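Local structure of saframycin Mx1 synthetase B (Legionella pneumophila subsp. pneumophila, 3LNV) at residues E208-S213 and Y259-S264; V117-I122 and P138-I143; K346-A351 and E450-G455. The protein belongs to the ANL superfamily of AMP-binding enzymes, combining a large AMP-binding region with a smaller C-terminal domain. All coordinates share one frame; numbering follows the deposited sequence.

From the N terminus, contact 2 comes first: V117-I122 and P138-I143 close a short loop of 15 residues within one mixed sheet. Contact 1 follows, where E208-S213 and Y259-S264 enclose 45 mostly helical residues and join the edge strands of two further sheets. Contact 3 closes the longest loop, 98 residues with more strand than helix, and packs the pair 347-350/371-374 on the sheet that carries 450-456. The three loops lie in series, neither nested nor crossing. Contacts 1 and 2 have centres about 34 Å apart, contacts 1 and 3 about 29 Å; contacts 2 and 3, on opposite sides of the chain's centre, are about 46 Å apart.

Contact 1: residues E208-S213 and Y259-S264; sequences ETIIFS and YKATIS
T209 meets T262 and I263 through its methyl: with CG2 anti to the backbone N, that carbon lies 3.8 Å from I263 CD1. Its hydroxyl pairs with the backbone N of N206, and a water links T209 OG1 to T262 OG1. I210 is gripped at both backbone polar atoms. Its N-H gives a nearly straight bond to T262 OG1 (3.1 Å, 164° at the hydrogen), a hydroxyl that chi1 (67°) places between its own N and carbonyl carbon, facing I210 N. I210 O in turn accepts two N-H groups: T262 N in the carbonyl plane, on a lone pair at 2.8 Å, and I263 N from a donor tilted out of that plane. Beside this junction the I210 side chain rests by CG2 against A261, the second residue beyond helix 250-259, whose end at K260 is a Schellman motif. I211 forms a single beta bridge with I263 in the parallel pattern. Here the outermost strand 210-213 of a four-stranded sheet meets strand 263-266, which edges a separate five-stranded mixed sheet, so the alpha/beta core is stitched across two sheets; the I263 side chain lies about 5 Å from bound 1ZZ. I211 CA also makes a CA-H...O contact to I263 O at 3.2 Å, while its CG1 packs on I263 CB. F212 N bonds to the same I263 O at 2.9 Å. F212 O receives S264 OG at a short 2.5 Å, the hydroxyl standing 54° out of the carbonyl plane; S264 OG also pairs with W252 NE1 and lies in plane at the edge of the F212 ring. F212 CB presses on A261 CB at 3.6 Å, and its ring meets that of H255.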
ATOM      1  N   GLU A 208      -9.399  22.918   3.717  1.00 19.65           N
ATOM      2  CA  GLU A 208     -10.661  22.214   3.892  1.00 20.94           C
ATOM      3  C   GLU A 208     -10.590  20.744   3.485  1.00 22.24           C
ATOM      4  O   GLU A 208     -11.581  20.017   3.555  1.00 20.34           O
ATOM      5  CB  GLU A 208     -11.791  22.924   3.123  1.00 25.34           C
ATOM      6  CG  GLU A 208     -11.991  24.410   3.512  1.00 26.67           C
ATOM      7  CD  GLU A 208     -12.044  24.649   5.015  1.00 31.30           C
ATOM      8  OE1 GLU A 208     -12.717  23.869   5.734  1.00 34.24           O
ATOM      9  OE2 GLU A 208     -11.415  25.630   5.482  1.00 35.73           O
ATOM     10  N   THR A 209      -9.416  20.310   3.052  1.00 19.34           N
ATOM     11  CA  THR A 209      -9.250  18.928   2.632  1.00 20.26           C
ATOM     12  C   THR A 209      -9.631  17.936   3.726  1.00 18.10           C
ATOM     13  O   THR A 209      -9.270  18.110   4.887  1.00 17.72           O
ATOM     14  CB  THR A 209      -7.812  18.684   2.183  1.00 17.90           C
ATOM     15  OG1 THR A 209      -7.571  19.430   0.977  1.00 18.06           O
ATOM     16  CG2 THR A 209      -7.592  17.203   1.912  1.00 16.64           C
ATOM     17  N   ILE A 210     -10.358  16.889   3.350  1.00 18.21           N
ATOM     18  CA  ILE A 210     -10.649  15.781   4.269  1.00 17.67           C
ATOM     19  C   ILE A 210     -10.238  14.465   3.631  1.00 19.01           C
ATOM     20  O   ILE A 210     -10.817  14.062   2.616  1.00 16.80           O
ATOM     21  CB  ILE A 210     -12.150  15.698   4.612  1.00 18.65           C
ATOM     22  CG1 ILE A 210     -12.602  16.966   5.314  1.00 20.47           C
ATOM     23  CG2 ILE A 210     -12.450  14.485   5.511  1.00 19.92           C
ATOM     24  CD1 ILE A 210     -11.869  17.211   6.560  1.00 26.81           C
ATOM     25  N   ILE A 211      -9.242  13.791   4.205  1.00 18.38           N
ATOM     26  CA  ILE A 211      -8.761  12.553   3.607  1.00 15.81           C
ATOM     27  C   ILE A 211      -9.404  11.387   4.323  1.00 17.98           C
ATOM     28  O   ILE A 211      -9.340  11.302   5.563  1.00 17.06           O
ATOM     29  CB  ILE A 211      -7.251  12.424   3.708  1.00 15.14           C
ATOM     30  CG1 ILE A 211      -6.559  13.511   2.881  1.00 19.69           C
ATOM     31  CG2 ILE A 211      -6.772  11.009   3.216  1.00 16.78           C
ATOM     32  CD1 ILE A 211      -5.007  13.496   3.050  1.00 17.30           C
ATOM     33  N   PHE A 212     -10.071  10.518   3.573  1.00 14.24           N
ATOM     34  CA  PHE A 212     -10.551   9.279   4.184  1.00 16.16           C
ATOM     35  C   PHE A 212      -9.710   8.081   3.723  1.00 16.10           C
ATOM     36  O   PHE A 212      -9.297   7.998   2.552  1.00 15.64           O
ATOM     37  CB  PHE A 212     -12.042   9.000   3.904  1.00 15.72           C
ATOM     38  CG  PHE A 212     -12.547   7.755   4.595  1.00 16.55           C
ATOM     39  CD1 PHE A 212     -13.183   7.849   5.838  1.00 16.70           C
ATOM     40  CD2 PHE A 212     -12.340   6.492   4.035  1.00 14.99           C
ATOM     41  CE1 PHE A 212     -13.635   6.714   6.501  1.00 17.99           C
ATOM     42  CE2 PHE A 212     -12.798   5.340   4.690  1.00 16.92           C
ATOM     43  CZ  PHE A 212     -13.439   5.455   5.930  1.00 19.27           C
ATOM     44  N   SER A 213      -9.467   7.144   4.626  1.00 14.06           N
ATOM     45  CA  SER A 213      -8.635   5.993   4.266  1.00 15.62           C
ATOM     46  C   SER A 213      -8.939   4.718   5.030  1.00 16.77           C
ATOM     47  O   SER A 213      -9.083   4.752   6.245  1.00 17.17           O
ATOM     48  CB  SER A 213      -7.160   6.344   4.422  1.00 15.10           C
ATOM     49  OG  SER A 213      -6.323   5.217   4.196  1.00 16.14           O
ATOM     50  N   TYR A 259     -18.918  11.774   5.986  1.00 22.29           N
ATOM     51  CA  TYR A 259     -17.909  12.743   6.385  1.00 23.00           C
ATOM     52  C   TYR A 259     -17.616  13.789   5.321  1.00 22.04           C
ATOM     53  O   TYR A 259     -16.854  14.727   5.557  1.00 21.57           O
ATOM     54  CB  TYR A 259     -16.644  12.019   6.870  1.00 21.16           C
ATOM     55  CG  TYR A 259     -16.924  11.291   8.148  1.00 22.52           C
ATOM     56  CD1 TYR A 259     -16.756  11.922   9.376  1.00 27.46           C
ATOM     57  CD2 TYR A 259     -17.402   9.988   8.134  1.00 24.46           C
ATOM     58  CE1 TYR A 259     -17.036  11.260  10.561  1.00 28.49           C
ATOM     59  CE2 TYR A 259     -17.696   9.319   9.309  1.00 24.69           C
ATOM     60  CZ  TYR A 259     -17.513   9.964  10.520  1.00 27.54           C
ATOM     61  OH  TYR A 259     -17.799   9.305  11.694  1.00 31.21           O
ATOM     62  N   LYS A 260     -18.242  13.637   4.158  1.00 20.26           N
ATOM     63  CA  LYS A 260     -17.925  14.487   3.016  1.00 19.50           C
ATOM     64  C   LYS A 260     -16.417  14.523   2.731  1.00 19.88           C
ATOM     65  O   LYS A 260     -15.818  15.598   2.582  1.00 19.80           O
ATOM     66  CB  LYS A 260     -18.485  15.897   3.234  1.00 23.24           C
ATOM     67  CG  LYS A 260     -19.999  15.916   3.512  1.00 25.04           C
ATOM     68  CD  LYS A 260     -20.571  17.322   3.498  1.00 30.02           C
ATOM     69  CE  LYS A 260     -22.048  17.319   3.920  1.00 37.52           C
ATOM     70  NZ  LYS A 260     -22.198  17.185   5.422  1.00 39.83           N
ATOM     71  N   ALA A 261     -15.800  13.344   2.646  1.00 19.08           N
ATOM     72  CA  ALA A 261     -14.367  13.274   2.356  1.00 18.38           C
ATOM     73  C   ALA A 261     -14.075  13.846   0.967  1.00 18.18           C
ATOM     74  O   ALA A 261     -14.857  13.652   0.029  1.00 17.75           O
ATOM     75  CB  ALA A 261     -13.847  11.807   2.470  1.00 18.17           C
ATOM     76  N   THR A 262     -12.964  14.563   0.829  1.00 17.80           N
ATOM     77  CA  THR A 262     -12.623  15.137  -0.472  1.00 17.70           C
ATOM     78  C   THR A 262     -11.581  14.292  -1.238  1.00 18.03           C
ATOM     79  O   THR A 262     -11.556  14.290  -2.477  1.00 16.64           O
ATOM     80  CB  THR A 262     -12.155  16.607  -0.367  1.00 17.73           C
ATOM     81  OG1 THR A 262     -10.893  16.694   0.325  1.00 20.01           O
ATOM     82  CG2 THR A 262     -13.216  17.475   0.348  1.00 18.04           C
ATOM     83  N   ILE A 263     -10.740  13.570  -0.498  1.00 15.27           N
ATOM     84  CA  ILE A 263      -9.663  12.762  -1.079  1.00 14.94           C
ATOM     85  C   ILE A 263      -9.646  11.392  -0.417  1.00 18.28           C
ATOM     86  O   ILE A 263      -9.685  11.287   0.810  1.00 16.84           O
ATOM     87  CB  ILE A 263      -8.284  13.422  -0.907  1.00 15.02           C
ATOM     88  CG1 ILE A 263      -8.274  14.799  -1.553  1.00 15.94           C
ATOM     89  CG2 ILE A 263      -7.157  12.564  -1.525  1.00 16.40           C
ATOM     90  CD1 ILE A 263      -6.930  15.529  -1.480  1.00 17.06           C
ATOM     91  N   SER A 264      -9.645  10.353  -1.241  1.00 15.86           N
ATOM     92  CA  SER A 264      -9.570   8.977  -0.777  1.00 17.09           C
ATOM     93  C   SER A 264      -9.119   8.167  -1.989  1.00 16.09           C
ATOM     94  O   SER A 264      -9.280   8.624  -3.125  1.00 16.76           O
ATOM     95  CB  SER A 264     -10.926   8.488  -0.244  1.00 16.83           C
ATOM     96  OG  SER A 264     -10.779   7.350   0.609  1.00 15.40           O
TER
HETATM   97  O   HOH W   1      -9.500  18.600  -0.807  1.00 19.84           O

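Contact 2: residues V117-I122 and P138-I143; sequences VIVLMI and PKFLKI
I118 and I143 bring the two backbones closest, with CA atoms 5.9 Å apart, yet no backbone bond joins the segments, because strand 143-147 takes the place beside 118-121; the contact is made by side chains on side chains and on backbone. F140 to I143 form a type I' beta turn, closed by two bonds, F140 N to I143 O and I143 N to F140 O, each 2.8 Å. I143 spreads CG2 over the backbone of the first strand: anti to its own N, this methyl comes within 3.7 Å of I118 C and also lies against V117 C. V119 reaches in from the middle of strand 118-121. Its CG1, set between the backbone N and the carbonyl carbon (chi1 56°), touches both I143 O, at 3.8 Å, and F140 CB, at 4.0 Å, the valine and the phenylalanine meeting at about a right angle. M121, a selenomethionine, bends at chi3 (67°), which turns its CE methyl back onto F140 CB at 3.7 Å; the same methyl approaches the ring obliquely. F140 is thus held at its root by V119 and M121, while L141 CG of its own turn covers one ring face, 3.8 Å above the plane and over its centre. The ring of F129 meets the F140 ring too, and L141 in turn packs on helix 105-114, whose V111 also touches I143. Backbone bonds from V119 to P144 and I146 put strand 143-147 directly beside 118-121. Strand 118-121, helix 123-129 and parallel strand 143-147 make a beta-alpha-beta unit of the mixed sheet, and the tight hairpin 139-140/143-147 adds its outermost antiparallel strand.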
ATOM      1  N   VAL A 117      15.470  -2.395  19.608  1.00 17.63           N
ATOM      2  CA  VAL A 117      15.764  -2.569  21.024  1.00 22.31           C
ATOM      3  C   VAL A 117      14.496  -2.743  21.861  1.00 22.04           C
ATOM      4  O   VAL A 117      14.535  -3.272  22.983  1.00 21.62           O
ATOM      5  CB  VAL A 117      16.577  -1.385  21.586  1.00 19.07           C
ATOM      6  CG1 VAL A 117      17.944  -1.313  20.908  1.00 20.21           C
ATOM      7  CG2 VAL A 117      15.827  -0.082  21.380  1.00 18.57           C
ATOM      8  N   ILE A 118      13.376  -2.295  21.311  1.00 20.16           N
ATOM      9  CA  ILE A 118      12.064  -2.374  21.980  1.00 17.67           C
ATOM     10  C   ILE A 118      10.997  -2.591  20.911  1.00 20.04           C
ATOM     11  O   ILE A 118      11.179  -2.159  19.758  1.00 17.19           O
ATOM     12  CB  ILE A 118      11.751  -1.069  22.741  1.00 21.35           C
ATOM     13  CG1 ILE A 118      12.676  -0.882  23.947  1.00 21.10           C
ATOM     14  CG2 ILE A 118      10.287  -1.033  23.211  1.00 22.49           C
ATOM     15  CD1 ILE A 118      12.731   0.580  24.431  1.00 22.21           C
ATOM     16  N   VAL A 119       9.908  -3.273  21.265  1.00 17.84           N
ATOM     17  CA  VAL A 119       8.726  -3.329  20.401  1.00 17.08           C
ATOM     18  C   VAL A 119       7.486  -2.747  21.113  1.00 19.64           C
ATOM     19  O   VAL A 119       7.231  -3.042  22.286  1.00 22.09           O
ATOM     20  CB  VAL A 119       8.425  -4.778  19.901  1.00 20.49           C
ATOM     21  CG1 VAL A 119       8.268  -5.724  21.070  1.00 24.95           C
ATOM     22  CG2 VAL A 119       7.149  -4.804  19.026  1.00 21.97           C
ATOM     23  N   LEU A 120       6.710  -1.920  20.416  1.00 19.71           N
ATOM     24  CA  LEU A 120       5.476  -1.374  21.001  1.00 20.32           C
ATOM     25  C   LEU A 120       4.268  -2.022  20.365  1.00 21.67           C
ATOM     26  O   LEU A 120       4.261  -2.254  19.161  1.00 21.10           O
ATOM     27  CB  LEU A 120       5.395   0.136  20.789  1.00 19.23           C
ATOM     28  CG  LEU A 120       6.210   1.053  21.681  1.00 21.79           C
ATOM     29  CD1 LEU A 120       7.582   0.521  21.782  1.00 23.90           C
ATOM     30  CD2 LEU A 120       6.243   2.471  21.078  1.00 18.99           C
HETATM   31  N   MSE A 121       3.224  -2.262  21.156  1.00 20.64           N
HETATM   32  CA  MSE A 121       2.006  -2.891  20.637  1.00 23.73           C
HETATM   33  C   MSE A 121       0.820  -2.685  21.592  1.00 26.52           C
HETATM   34  O   MSE A 121       1.022  -2.340  22.750  1.00 25.47           O
HETATM   35  CB  MSE A 121       2.239  -4.401  20.431  1.00 25.91           C
HETATM   36  CG  MSE A 121       2.494  -5.172  21.724  1.00 27.59           C
HETATM   37 SE   MSE A 121       2.860  -7.114  21.461  1.00 40.93          SE
HETATM   38  CE  MSE A 121       4.599  -7.028  20.532  1.00 27.74           C
ATOM     39  N   ILE A 122      -0.412  -2.893  21.116  1.00 26.71           N
ATOM     40  CA  ILE A 122      -1.582  -2.696  21.997  1.00 30.14           C
ATOM     41  C   ILE A 122      -1.750  -3.867  22.962  1.00 32.32           C
ATOM     42  O   ILE A 122      -1.303  -4.983  22.679  1.00 34.36           O
ATOM     43  CB  ILE A 122      -2.897  -2.534  21.229  1.00 29.75           C
ATOM     44  CG1 ILE A 122      -3.216  -3.831  20.460  1.00 29.62           C
ATOM     45  CG2 ILE A 122      -2.844  -1.304  20.321  1.00 30.17           C
ATOM     46  CD1 ILE A 122      -4.588  -3.858  19.798  1.00 35.73           C
ATOM     47  N   PRO A 138       7.818  -9.304  29.363  1.00 34.30           N
ATOM     48  CA  PRO A 138       7.265  -9.766  28.091  1.00 33.77           C
ATOM     49  C   PRO A 138       8.240  -9.506  26.962  1.00 32.72           C
ATOM     50  O   PRO A 138       8.950  -8.496  26.959  1.00 29.89           O
ATOM     51  CB  PRO A 138       6.030  -8.882  27.903  1.00 33.31           C
ATOM     52  CG  PRO A 138       5.736  -8.339  29.241  1.00 33.33           C
ATOM     53  CD  PRO A 138       7.060  -8.161  29.888  1.00 32.95           C
ATOM     54  N   LYS A 139       8.276 -10.425  26.009  1.00 31.84           N
ATOM     55  CA  LYS A 139       9.120 -10.262  24.849  1.00 28.20           C
ATOM     56  C   LYS A 139       8.385 -10.796  23.649  1.00 28.83           C
ATOM     57  O   LYS A 139       7.543 -11.684  23.764  1.00 27.93           O
ATOM     58  CB  LYS A 139      10.444 -10.992  25.037  1.00 28.98           C
ATOM     59  CG  LYS A 139      11.160 -10.641  26.345  1.00 34.11           C
ATOM     60  CD  LYS A 139      12.351 -11.558  26.619  1.00 35.80           C
ATOM     61  CE  LYS A 139      13.584 -11.105  25.864  1.00 35.82           C
ATOM     62  NZ  LYS A 139      14.045  -9.775  26.330  1.00 38.36           N
ATOM     63  N   PHE A 140       8.706 -10.229  22.497  1.00 28.10           N
ATOM     64  CA  PHE A 140       8.158 -10.670  21.229  1.00 28.43           C
ATOM     65  C   PHE A 140       9.343 -10.971  20.333  1.00 26.12           C
ATOM     66  O   PHE A 140      10.172 -10.093  20.073  1.00 25.39           O
ATOM     67  CB  PHE A 140       7.275  -9.573  20.614  1.00 24.09           C
ATOM     68  CG  PHE A 140       6.816  -9.885  19.217  1.00 26.38           C
ATOM     69  CD1 PHE A 140       5.994 -10.969  18.973  1.00 27.08           C
ATOM     70  CD2 PHE A 140       7.228  -9.114  18.153  1.00 26.85           C
ATOM     71  CE1 PHE A 140       5.572 -11.269  17.685  1.00 30.10           C
ATOM     72  CE2 PHE A 140       6.816  -9.406  16.859  1.00 28.31           C
ATOM     73  CZ  PHE A 140       5.979 -10.487  16.631  1.00 29.08           C
ATOM     74  N   LEU A 141       9.439 -12.218  19.883  1.00 23.64           N
ATOM     75  CA  LEU A 141      10.611 -12.659  19.161  1.00 25.02           C
ATOM     76  C   LEU A 141      11.866 -12.124  19.861  1.00 26.15           C
ATOM     77  O   LEU A 141      12.694 -11.446  19.258  1.00 28.15           O
ATOM     78  CB  LEU A 141      10.526 -12.207  17.693  1.00 24.80           C
ATOM     79  CG  LEU A 141       9.229 -12.585  16.951  1.00 23.69           C
ATOM     80  CD1 LEU A 141       9.147 -11.935  15.576  1.00 26.27           C
ATOM     81  CD2 LEU A 141       9.105 -14.107  16.805  1.00 28.18           C
ATOM     82  N   LYS A 142      11.987 -12.416  21.153  1.00 25.36           N
ATOM     83  CA  LYS A 142      13.165 -12.038  21.942  1.00 24.05           C
ATOM     84  C   LYS A 142      13.358 -10.529  22.182  1.00 28.05           C
ATOM     85  O   LYS A 142      14.334 -10.144  22.813  1.00 26.61           O
ATOM     86  CB  LYS A 142      14.457 -12.617  21.333  1.00 28.83           C
ATOM     87  CG  LYS A 142      14.520 -14.148  21.271  1.00 30.43           C
ATOM     88  CD  LYS A 142      15.789 -14.604  20.553  1.00 36.30           C
ATOM     89  CE  LYS A 142      15.529 -15.842  19.704  1.00 41.49           C
ATOM     90  NZ  LYS A 142      16.575 -16.051  18.655  1.00 44.31           N
ATOM     91  N   ILE A 143      12.461  -9.685  21.667  1.00 25.48           N
ATOM     92  CA  ILE A 143      12.562  -8.235  21.868  1.00 24.47           C
ATOM     93  C   ILE A 143      11.656  -7.768  23.002  1.00 25.68           C
ATOM     94  O   ILE A 143      10.469  -8.105  23.024  1.00 25.04           O
ATOM     95  CB  ILE A 143      12.146  -7.451  20.597  1.00 24.90           C
ATOM     96  CG1 ILE A 143      12.798  -8.059  19.358  1.00 22.55           C
ATOM     97  CG2 ILE A 143      12.561  -5.982  20.716  1.00 20.55           C
ATOM     98  CD1 ILE A 143      14.296  -7.982  19.412  1.00 23.34           C
TER

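Contact 3: residues K346-A351 and E450-G455; sequences KTLTLA and ELYVTG
L348 lies over the ring of Y452 where two antiparallel beta structures of the AMP-binding enzyme pack face to face: the two-stranded unit 347-350/371-374 and the beta hairpin 442-447/450-456. Across the interface the CA atoms of L348 and Y452 are 8.7 Å apart, as are those of K346 and E450, a spacing filled by side chains. Farther along the hairpin, T454 and G455 both face L443 in a classic beta bulge. V453, next to Y452 in sequence, touches bound 1ZZ, whereas the Y452 side chain stays about 9 Å from it.

The centre of the contact is a CH-pi interaction. L348 CD1 stands 3.6 Å from the ring centroid and 19° off the normal, shifted toward the rim, so that Y452 CZ is its nearest ring atom at 3.4 Å; leucine and tyrosine meet at about a right angle. Y452 CG is anti to its carbonyl carbon (chi1 -69°), which carries the ring out toward the other strand. The F445 ring meets the Y452 ring almost parallel, and L348 also packs on F445 and H447.

At the exposed end, K346 sets CB against Y452 OH at 3.7 Å, then bends at chi2 to run across E450. Its aliphatic CE lies 3.4 Å from E450 OE2, closer than NZ, and the salt bridge is accordingly long. The other carboxylate oxygen, OE1, is hydrogen-bonded to S375 OG, leaving E450 OE2 to face K346 NZ at 3.7 Å.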
ATOM      1  N   LYS A 346      -5.381  10.339 -18.984  1.00 29.69           N
ATOM      2  CA  LYS A 346      -5.203   9.928 -20.371  1.00 27.10           C
ATOM      3  C   LYS A 346      -4.955   8.427 -20.528  1.00 26.25           C
ATOM      4  O   LYS A 346      -4.459   7.755 -19.610  1.00 21.01           O
ATOM      5  CB  LYS A 346      -4.026  10.687 -20.977  1.00 26.33           C
ATOM      6  CG  LYS A 346      -4.145  12.207 -20.903  1.00 33.39           C
ATOM      7  CD  LYS A 346      -3.345  12.782 -19.757  1.00 31.70           C
ATOM      8  CE  LYS A 346      -3.597  14.275 -19.580  1.00 33.22           C
ATOM      9  NZ  LYS A 346      -3.497  15.002 -20.889  1.00 34.10           N
ATOM     10  N   THR A 347      -5.313   7.904 -21.704  1.00 21.36           N
ATOM     11  CA  THR A 347      -4.968   6.553 -22.087  1.00 23.69           C
ATOM     12  C   THR A 347      -4.226   6.565 -23.436  1.00 25.15           C
ATOM     13  O   THR A 347      -4.254   7.557 -24.162  1.00 25.81           O
ATOM     14  CB  THR A 347      -6.208   5.638 -22.216  1.00 25.33           C
ATOM     15  OG1 THR A 347      -7.012   6.060 -23.328  1.00 24.74           O
ATOM     16  CG2 THR A 347      -7.024   5.625 -20.939  1.00 22.70           C
ATOM     17  N   LEU A 348      -3.552   5.468 -23.756  1.00 23.90           N
ATOM     18  CA  LEU A 348      -2.965   5.305 -25.083  1.00 26.14           C
ATOM     19  C   LEU A 348      -3.342   3.902 -25.552  1.00 27.62           C
ATOM     20  O   LEU A 348      -3.525   3.004 -24.726  1.00 25.39           O
ATOM     21  CB  LEU A 348      -1.440   5.508 -25.063  1.00 24.45           C
ATOM     22  CG  LEU A 348      -0.848   6.928 -24.923  1.00 24.29           C
ATOM     23  CD1 LEU A 348       0.648   6.861 -24.664  1.00 22.45           C
ATOM     24  CD2 LEU A 348      -1.131   7.842 -26.143  1.00 24.15           C
ATOM     25  N   THR A 349      -3.514   3.727 -26.864  1.00 28.24           N
ATOM     26  CA  THR A 349      -3.773   2.401 -27.423  1.00 28.50           C
ATOM     27  C   THR A 349      -2.545   1.863 -28.148  1.00 28.94           C
ATOM     28  O   THR A 349      -2.025   2.492 -29.078  1.00 25.93           O
ATOM     29  CB  THR A 349      -5.022   2.382 -28.348  1.00 32.53           C
ATOM     30  OG1 THR A 349      -6.174   2.794 -27.600  1.00 32.34           O
ATOM     31  CG2 THR A 349      -5.265   0.966 -28.907  1.00 29.98           C
ATOM     32  N   LEU A 350      -2.072   0.705 -27.697  1.00 25.19           N
ATOM     33  CA  LEU A 350      -0.937   0.039 -28.321  1.00 28.79           C
ATOM     34  C   LEU A 350      -1.417  -1.128 -29.190  1.00 29.06           C
ATOM     35  O   LEU A 350      -2.438  -1.749 -28.894  1.00 28.18           O
ATOM     36  CB  LEU A 350       0.053  -0.463 -27.257  1.00 27.66           C
ATOM     37  CG  LEU A 350       1.021   0.587 -26.706  1.00 25.50           C
ATOM     38  CD1 LEU A 350       0.278   1.834 -26.210  1.00 25.34           C
ATOM     39  CD2 LEU A 350       1.913   0.005 -25.610  1.00 22.27           C
ATOM     40  N   ALA A 351      -0.679  -1.397 -30.266  1.00 28.23           N
ATOM     41  CA  ALA A 351      -0.928  -2.555 -31.126  1.00 28.43           C
ATOM     42  C   ALA A 351      -0.556  -3.845 -30.404  1.00 29.85           C
ATOM     43  O   ALA A 351       0.192  -3.820 -29.425  1.00 26.11           O
ATOM     44  CB  ALA A 351      -0.141  -2.426 -32.416  1.00 29.93           C
ATOM     45  N   GLU A 450       4.097  12.250 -19.946  1.00 23.49           N
ATOM     46  CA  GLU A 450       3.305  11.387 -19.071  1.00 20.77           C
ATOM     47  C   GLU A 450       4.004  10.045 -19.018  1.00 22.15           C
ATOM     48  O   GLU A 450       4.467   9.542 -20.053  1.00 16.17           O
ATOM     49  CB  GLU A 450       1.906  11.178 -19.645  1.00 22.94           C
ATOM     50  CG  GLU A 450       1.225  12.474 -20.106  1.00 26.64           C
ATOM     51  CD  GLU A 450       0.152  12.955 -19.163  1.00 24.65           C
ATOM     52  OE1 GLU A 450      -0.326  12.154 -18.333  1.00 24.26           O
ATOM     53  OE2 GLU A 450      -0.250  14.134 -19.274  1.00 25.84           O
ATOM     54  N   LEU A 451       4.074   9.471 -17.820  1.00 20.46           N
ATOM     55  CA  LEU A 451       4.670   8.157 -17.623  1.00 19.54           C
ATOM     56  C   LEU A 451       3.621   7.076 -17.827  1.00 19.29           C
ATOM     57  O   LEU A 451       2.586   7.080 -17.170  1.00 17.36           O
ATOM     58  CB  LEU A 451       5.231   8.031 -16.194  1.00 18.08           C
ATOM     59  CG  LEU A 451       5.863   6.677 -15.837  1.00 19.41           C
ATOM     60  CD1 LEU A 451       7.093   6.372 -16.725  1.00 18.98           C
ATOM     61  CD2 LEU A 451       6.235   6.598 -14.324  1.00 18.03           C
ATOM     62  N   TYR A 452       3.913   6.134 -18.718  1.00 19.33           N
ATOM     63  CA  TYR A 452       3.112   4.924 -18.856  1.00 17.65           C
ATOM     64  C   TYR A 452       3.937   3.752 -18.362  1.00 19.04           C
ATOM     65  O   TYR A 452       4.978   3.413 -18.944  1.00 17.24           O
ATOM     66  CB  TYR A 452       2.675   4.715 -20.323  1.00 20.04           C
ATOM     67  CG  TYR A 452       1.677   5.749 -20.746  1.00 20.15           C
ATOM     68  CD1 TYR A 452       0.312   5.453 -20.790  1.00 19.15           C
ATOM     69  CD2 TYR A 452       2.086   7.050 -21.056  1.00 20.69           C
ATOM     70  CE1 TYR A 452      -0.611   6.411 -21.154  1.00 18.50           C
ATOM     71  CE2 TYR A 452       1.165   8.014 -21.411  1.00 21.13           C
ATOM     72  CZ  TYR A 452      -0.171   7.689 -21.463  1.00 22.00           C
ATOM     73  OH  TYR A 452      -1.073   8.667 -21.815  1.00 24.59           O
ATOM     74  N   VAL A 453       3.476   3.131 -17.276  1.00 17.68           N
ATOM     75  CA  VAL A 453       4.190   2.003 -16.712  1.00 14.84           C
ATOM     76  C   VAL A 453       3.764   0.759 -17.470  1.00 16.90           C
ATOM     77  O   VAL A 453       2.574   0.506 -17.617  1.00 16.81           O
ATOM     78  CB  VAL A 453       3.853   1.843 -15.216  1.00 16.24           C
ATOM     79  CG1 VAL A 453       4.520   0.607 -14.654  1.00 17.38           C
ATOM     80  CG2 VAL A 453       4.289   3.092 -14.454  1.00 17.05           C
ATOM     81  N   THR A 454       4.718  -0.034 -17.948  1.00 17.83           N
ATOM     82  CA  THR A 454       4.346  -1.167 -18.782  1.00 20.22           C
ATOM     83  C   THR A 454       4.538  -2.523 -18.130  1.00 20.46           C
ATOM     84  O   THR A 454       3.894  -3.482 -18.518  1.00 22.26           O
ATOM     85  CB  THR A 454       5.074  -1.140 -20.119  1.00 20.52           C
ATOM     86  OG1 THR A 454       6.484  -1.014 -19.879  1.00 19.42           O
ATOM     87  CG2 THR A 454       4.563   0.039 -20.956  1.00 17.39           C
ATOM     88  N   GLY A 455       5.409  -2.590 -17.133  1.00 19.83           N
ATOM     89  CA  GLY A 455       5.712  -3.845 -16.468  1.00 22.36           C
ATOM     90  C   GLY A 455       6.924  -3.777 -15.546  1.00 20.39           C
ATOM     91  O   GLY A 455       7.259  -2.719 -15.018  1.00 19.63           O
TER